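Local coordinates for D-2-hydroxyacid dehydrogensase protein (Ketogulonicigenium vulgare, PDB 4LSW), which probably catalyses the NAD(P)-dependent interconversion of D-2-hydroxyacids and 2-oxoacids, as in other members of the D-isomer-specific 2-hydroxyacid dehydrogenase family, at residues A[98-101]-A[102-106]; A[112-116]-A[117-121]; A[158-161]-A[162-166]. All coordinates share one frame; numbering follows the deposited sequence.

Interaction 1: residues A[98-101]-A[102-106]; sequences DVLT and GDVAD
Leu100 lies alongside Val104, the two side chains pointing the same way, and Leu100 CD1 rests 4.0 Å from Val104 CG2. Leucine CG sits between the backbone N and the carbonyl carbon (chi1 58°), a less common choice that turns the branch along the start of the helix. Val104 CG2 also lies 3.2 Å from Leu100 O. Leu100 O accepts the first helical bond, from Val104 N at 3.1 Å; Ala105 N follows with a bond to Thr101 O.

Before the helix, a type I beta turn from Asp98 to Thr101 brings the chain round, with Thr101 N bonded to Asp98 O. The first-turn amides are served by water: one molecule links Asp98 O to Gly102 N, a second lies 2.9 Å from both Val99 O and Asp103 N. Asp103 OD2 is hydrogen-bonded to the hydroxyls of Thr286 and Thr289.

Thr101 and Ala105, at the start of helix 101-116, pack on helix 155-165, whereas Val99 and Leu100 of the preceding turn touch helix 287-306, and Val104 meets Ile232, just past strand 228-231.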
# COMPACT_ATOMS: atom_id res chain seq x y z
N ASP A 98 -3.37 8.38 6.00
CA ASP A 98 -3.23 9.71 5.38
C ASP A 98 -1.80 10.16 5.10
O ASP A 98 -1.52 10.78 4.07
CB ASP A 98 -4.00 10.78 6.17
CG ASP A 98 -5.49 10.54 6.17
OD1 ASP A 98 -6.02 10.10 5.12
OD2 ASP A 98 -6.14 10.80 7.20
N VAL A 99 -0.89 9.85 6.01
CA VAL A 99 0.47 10.35 5.88
C VAL A 99 1.25 9.77 4.70
O VAL A 99 2.29 10.32 4.33
CB VAL A 99 1.26 10.17 7.18
CG1 VAL A 99 0.71 11.07 8.25
CG2 VAL A 99 1.20 8.73 7.61
N LEU A 100 0.76 8.69 4.09
CA LEU A 100 1.46 8.04 2.98
C LEU A 100 0.86 8.32 1.60
O LEU A 100 1.40 7.90 0.57
CB LEU A 100 1.57 6.52 3.20
CG LEU A 100 0.35 5.60 3.39
CD1 LEU A 100 -0.69 5.69 2.28
CD2 LEU A 100 0.82 4.17 3.51
N THR A 101 -0.29 8.99 1.60
CA THR A 101 -1.13 9.09 0.40
C THR A 101 -0.41 9.75 -0.78
O THR A 101 -0.39 9.21 -1.88
CB THR A 101 -2.44 9.84 0.72
OG1 THR A 101 -3.16 9.11 1.72
CG2 THR A 101 -3.31 9.98 -0.53
N GLY A 102 0.22 10.89 -0.52
CA GLY A 102 0.84 11.66 -1.59
C GLY A 102 2.03 10.94 -2.20
O GLY A 102 2.20 10.95 -3.41
N ASP A 103 2.84 10.29 -1.37
CA ASP A 103 4.01 9.60 -1.88
C ASP A 103 3.62 8.35 -2.69
O ASP A 103 4.24 8.05 -3.69
CB ASP A 103 5.00 9.28 -0.76
CG ASP A 103 5.91 10.46 -0.45
OD1 ASP A 103 6.29 11.16 -1.40
OD2 ASP A 103 6.25 10.68 0.73
N VAL A 104 2.55 7.68 -2.27
CA VAL A 104 2.08 6.53 -3.03
C VAL A 104 1.60 6.98 -4.41
O VAL A 104 1.97 6.40 -5.43
CB VAL A 104 0.96 5.77 -2.29
CG1 VAL A 104 0.35 4.71 -3.18
CG2 VAL A 104 1.52 5.12 -1.02
N ALA A 105 0.84 8.07 -4.43
CA ALA A 105 0.34 8.60 -5.70
C ALA A 105 1.49 9.06 -6.59
O ALA A 105 1.49 8.80 -7.80
CB ALA A 105 -0.64 9.73 -5.45
N ASP A 106 2.48 9.72 -5.99
CA ASP A 106 3.68 10.11 -6.74
C ASP A 106 4.33 8.92 -7.43
O ASP A 106 4.67 9.01 -8.61
CB ASP A 106 4.73 10.76 -5.82
CG ASP A 106 4.47 12.23 -5.51
OD1 ASP A 106 3.38 12.76 -5.80
OD2 ASP A 106 5.39 12.84 -4.92
O HOH W 1 0.17 12.29 2.23
O HOH W 2 2.84 10.87 1.50

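Interaction 2: residues A[112-116]-A[117-121]; sequences MLAQS and RGIIG
Arg117 N closes the last regular turn of the helix on Leu113 O, and the chain then leaves through a Schellman motif with Gly118 as its C-prime residue. Two bonds define the motif. Ile119 N reaches back to Ala114 O at 2.9 Å, in the carbonyl plane, while Gly118 N meets Gln115 O at 3.2 Å and comes in well above the plane of that carbonyl (73°). Gly118 has a positive phi of 55°, the left-handed conformation that reverses the chain so that both amides can face the end of the helix.

The apolar part of the motif is formed by Ala114 and Ile119, whose CB atoms are 4.2 Å apart. Ile119 CG1 lies beside the backbone N and anti to the carbonyl carbon (chi1 -70°), which brings Ile119 CD1 to within 3.9 Å of Ala114 CA. Arg117 packs on the helix end mainly through CB and CG, which lie against Leu113 O.

Further out, Ser116 OG is hydrogen-bonded to Arg141 O of a nearby loop, and the serine side chain packs on Phe200 of strand 200-203 and Met228 of strand 228-231. Gly118 is also the N-cap residue of helix 119-128, so the two helices are joined by a very short connection. Across it a water donates to Ala114 O at 2.7 Å and accepts from Ile120 N at 3.0 Å.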
# COMPACT_ATOMS: atom_id res chain seq x y z
N MET A 112 4.05 5.05 -14.34
CA MET A 112 3.42 5.17 -15.65
C MET A 112 4.35 5.88 -16.63
O MET A 112 4.57 5.41 -17.75
CB MET A 112 2.10 5.96 -15.56
CG MET A 112 1.56 6.37 -16.93
SD MET A 112 0.14 7.49 -16.88
CE MET A 112 0.91 8.89 -16.10
N LEU A 113 4.93 7.00 -16.19
CA LEU A 113 5.82 7.76 -17.05
C LEU A 113 7.07 6.96 -17.41
O LEU A 113 7.48 6.94 -18.57
CB LEU A 113 6.23 9.07 -16.35
CG LEU A 113 5.14 10.14 -16.28
CD1 LEU A 113 5.47 11.10 -15.15
CD2 LEU A 113 5.05 10.87 -17.61
N ALA A 114 7.66 6.31 -16.42
CA ALA A 114 8.87 5.53 -16.65
C ALA A 114 8.66 4.38 -17.63
O ALA A 114 9.50 4.14 -18.49
CB ALA A 114 9.44 5.01 -15.33
N GLN A 115 7.53 3.68 -17.51
CA GLN A 115 7.25 2.58 -18.42
C GLN A 115 6.89 3.10 -19.80
O GLN A 115 7.42 2.61 -20.81
CB GLN A 115 6.12 1.70 -17.86
CG GLN A 115 5.84 0.47 -18.72
CD GLN A 115 7.05 -0.41 -18.92
OE1 GLN A 115 7.91 -0.53 -18.04
NE2 GLN A 115 7.14 -1.03 -20.09
N SER A 116 6.02 4.10 -19.86
CA SER A 116 5.60 4.62 -21.16
C SER A 116 6.76 5.20 -21.97
O SER A 116 6.85 5.00 -23.18
CB SER A 116 4.50 5.66 -21.00
OG SER A 116 3.82 5.83 -22.22
N ARG A 117 7.66 5.91 -21.29
CA ARG A 117 8.78 6.56 -21.98
C ARG A 117 10.06 5.72 -21.97
O ARG A 117 11.11 6.20 -22.42
CB ARG A 117 9.04 7.95 -21.38
CG ARG A 117 7.84 8.90 -21.48
CD ARG A 117 7.48 9.20 -22.94
NE ARG A 117 8.62 9.82 -23.61
CZ ARG A 117 8.84 11.13 -23.62
NH1 ARG A 117 7.97 11.96 -23.04
NH2 ARG A 117 9.91 11.63 -24.23
N GLY A 118 9.96 4.48 -21.49
CA GLY A 118 11.09 3.55 -21.46
C GLY A 118 12.32 4.07 -20.75
O GLY A 118 13.44 3.91 -21.24
N ILE A 119 12.12 4.68 -19.59
CA ILE A 119 13.21 5.35 -18.89
C ILE A 119 14.27 4.36 -18.39
O ILE A 119 15.46 4.67 -18.43
CB ILE A 119 12.66 6.24 -17.74
CG1 ILE A 119 11.92 7.44 -18.33
CG2 ILE A 119 13.77 6.71 -16.79
CD1 ILE A 119 11.37 8.39 -17.29
N ILE A 120 13.84 3.18 -17.95
CA ILE A 120 14.77 2.14 -17.49
C ILE A 120 15.74 1.76 -18.60
O ILE A 120 16.96 1.79 -18.41
CB ILE A 120 14.04 0.86 -17.08
CG1 ILE A 120 13.07 1.13 -15.94
CG2 ILE A 120 15.04 -0.26 -16.74
CD1 ILE A 120 13.72 1.69 -14.71
N GLY A 121 15.20 1.41 -19.75
CA GLY A 121 16.02 1.00 -20.88
C GLY A 121 16.86 2.14 -21.43
O GLY A 121 17.95 1.93 -21.96
O HOH W 3 11.17 1.97 -18.54

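Interaction 3: residues A[158-161]-A[162-166]; sequences FEVA and RRLAG
Glu159 OE1 receives both Arg162 NH1, at 2.9 Å, and Arg163 NH1, at 3.0 Å, so one carboxylate oxygen carries two salt bridges. The arginines come to it differently. Arg162 runs side by side with the glutamate and uses the syn lone pair, with OE1 in the plane of its guanidinium; Arg163 arrives on the anti side, tilted somewhat out of the carboxylate plane, its guanidinium turned 84° from the carboxylate. A bend at chi2 of Glu159 (-52°) turns the carboxylate toward the C-terminal end of the helix to meet them. Arg163 NH1 also donates to Glu159 O at 2.9 Å, on the face of that carbonyl opposite the one used by Arg163 N, and a water ties OE1 to Arg163 NH2.

Helix 155-165 is the crossover of a beta-alpha-beta unit between strands 147-151 and 170-174, consistent with a Rossmann-type nucleotide-binding domain. On its buried side Val160 CG1 lies 3.7 Å from Leu164 CD1, and both side chains pack on Phe202 of strand 200-203.

Phe158, with CG anti to the backbone N (chi1 -179°), offers a ring face to the aliphatic part of Arg162. Arg162 CG makes a CH-pi contact 4.1 Å from the centroid of the Phe158 ring, and Arg162 CD lies 3.4 Å from Phe158 CE2, nearer the rim. Tyr181 meets the same phenylalanine edge-to-face, while Arg163 NE turns to Asp106 of helix 101-116.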
# COMPACT_ATOMS: atom_id res chain seq x y z
N PHE A 158 -7.73 9.55 -5.72
CA PHE A 158 -7.95 10.98 -5.89
C PHE A 158 -6.63 11.71 -6.12
O PHE A 158 -6.53 12.52 -7.04
CB PHE A 158 -8.66 11.57 -4.68
CG PHE A 158 -8.93 13.03 -4.79
CD1 PHE A 158 -9.78 13.50 -5.79
CD2 PHE A 158 -8.38 13.92 -3.90
CE1 PHE A 158 -10.06 14.86 -5.90
CE2 PHE A 158 -8.65 15.28 -4.00
CZ PHE A 158 -9.49 15.75 -5.01
N GLU A 159 -5.63 11.40 -5.30
CA GLU A 159 -4.34 12.05 -5.47
C GLU A 159 -3.70 11.70 -6.81
O GLU A 159 -3.09 12.57 -7.45
CB GLU A 159 -3.39 11.72 -4.33
CG GLU A 159 -3.77 12.39 -3.02
CD GLU A 159 -3.97 13.88 -3.15
OE1 GLU A 159 -3.07 14.57 -3.67
OE2 GLU A 159 -5.04 14.37 -2.74
N VAL A 160 -3.83 10.45 -7.25
CA VAL A 160 -3.37 10.09 -8.58
C VAL A 160 -4.05 10.94 -9.65
O VAL A 160 -3.38 11.52 -10.52
CB VAL A 160 -3.58 8.58 -8.86
CG1 VAL A 160 -3.39 8.27 -10.35
CG2 VAL A 160 -2.64 7.74 -8.00
N ALA A 161 -5.37 11.03 -9.59
CA ALA A 161 -6.11 11.80 -10.57
C ALA A 161 -5.68 13.27 -10.62
O ALA A 161 -5.61 13.85 -11.71
CB ALA A 161 -7.61 11.68 -10.30
N ARG A 162 -5.40 13.86 -9.46
CA ARG A 162 -4.96 15.25 -9.41
C ARG A 162 -3.65 15.43 -10.18
O ARG A 162 -3.48 16.40 -10.92
CB ARG A 162 -4.80 15.74 -7.97
CG ARG A 162 -6.14 15.83 -7.23
CD ARG A 162 -5.94 16.27 -5.79
NE ARG A 162 -5.54 17.67 -5.74
CZ ARG A 162 -4.42 18.12 -5.18
NH1 ARG A 162 -3.58 17.28 -4.59
NH2 ARG A 162 -4.16 19.42 -5.21
N ARG A 163 -2.75 14.46 -10.01
CA ARG A 163 -1.47 14.49 -10.72
C ARG A 163 -1.67 14.28 -12.22
O ARG A 163 -1.01 14.92 -13.04
CB ARG A 163 -0.50 13.45 -10.15
CG ARG A 163 0.07 13.85 -8.79
CD ARG A 163 0.26 12.62 -7.93
NE ARG A 163 0.87 12.99 -6.65
CZ ARG A 163 0.21 13.55 -5.64
NH1 ARG A 163 -1.08 13.82 -5.75
NH2 ARG A 163 0.86 13.84 -4.52
N LEU A 164 -2.57 13.37 -12.59
CA LEU A 164 -2.84 13.12 -14.01
C LEU A 164 -3.43 14.34 -14.71
O LEU A 164 -3.19 14.56 -15.90
CB LEU A 164 -3.75 11.92 -14.19
CG LEU A 164 -3.26 10.59 -13.64
CD1 LEU A 164 -4.36 9.53 -13.74
CD2 LEU A 164 -1.96 10.13 -14.33
N ALA A 165 -4.22 15.13 -13.98
CA ALA A 165 -4.85 16.31 -14.57
C ALA A 165 -3.81 17.34 -15.03
O ALA A 165 -4.04 18.06 -16.00
CB ALA A 165 -5.85 16.94 -13.59
N GLY A 166 -2.67 17.40 -14.34
CA GLY A 166 -1.60 18.31 -14.72
C GLY A 166 -0.95 17.92 -16.05
O GLY A 166 -0.30 18.75 -16.70
O HOH W 4 -0.73 14.93 -2.23

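The three contacts follow one another along the chain. Interactions 1 and 2, their centres 21 Å apart, mark the two ends of helix 101-116, the second leading on into helix 119-128. Interaction 1 lies where the chain passes from the six-stranded sheet into helix 101-116. Interaction 3 lies on helix 155-165, its centre 12 Å from that of interaction 1 and 19 Å from that of interaction 2. Helices 101-116 and 155-165 touch through the Asp106–Arg163 salt bridge and Ala105 against Glu159 near one end and through Met112 against Leu164 further along. Both contact strand 200-203 of the seven-stranded parallel sheet, consistent with a helical layer on this sheet of the probable nucleotide-binding domain.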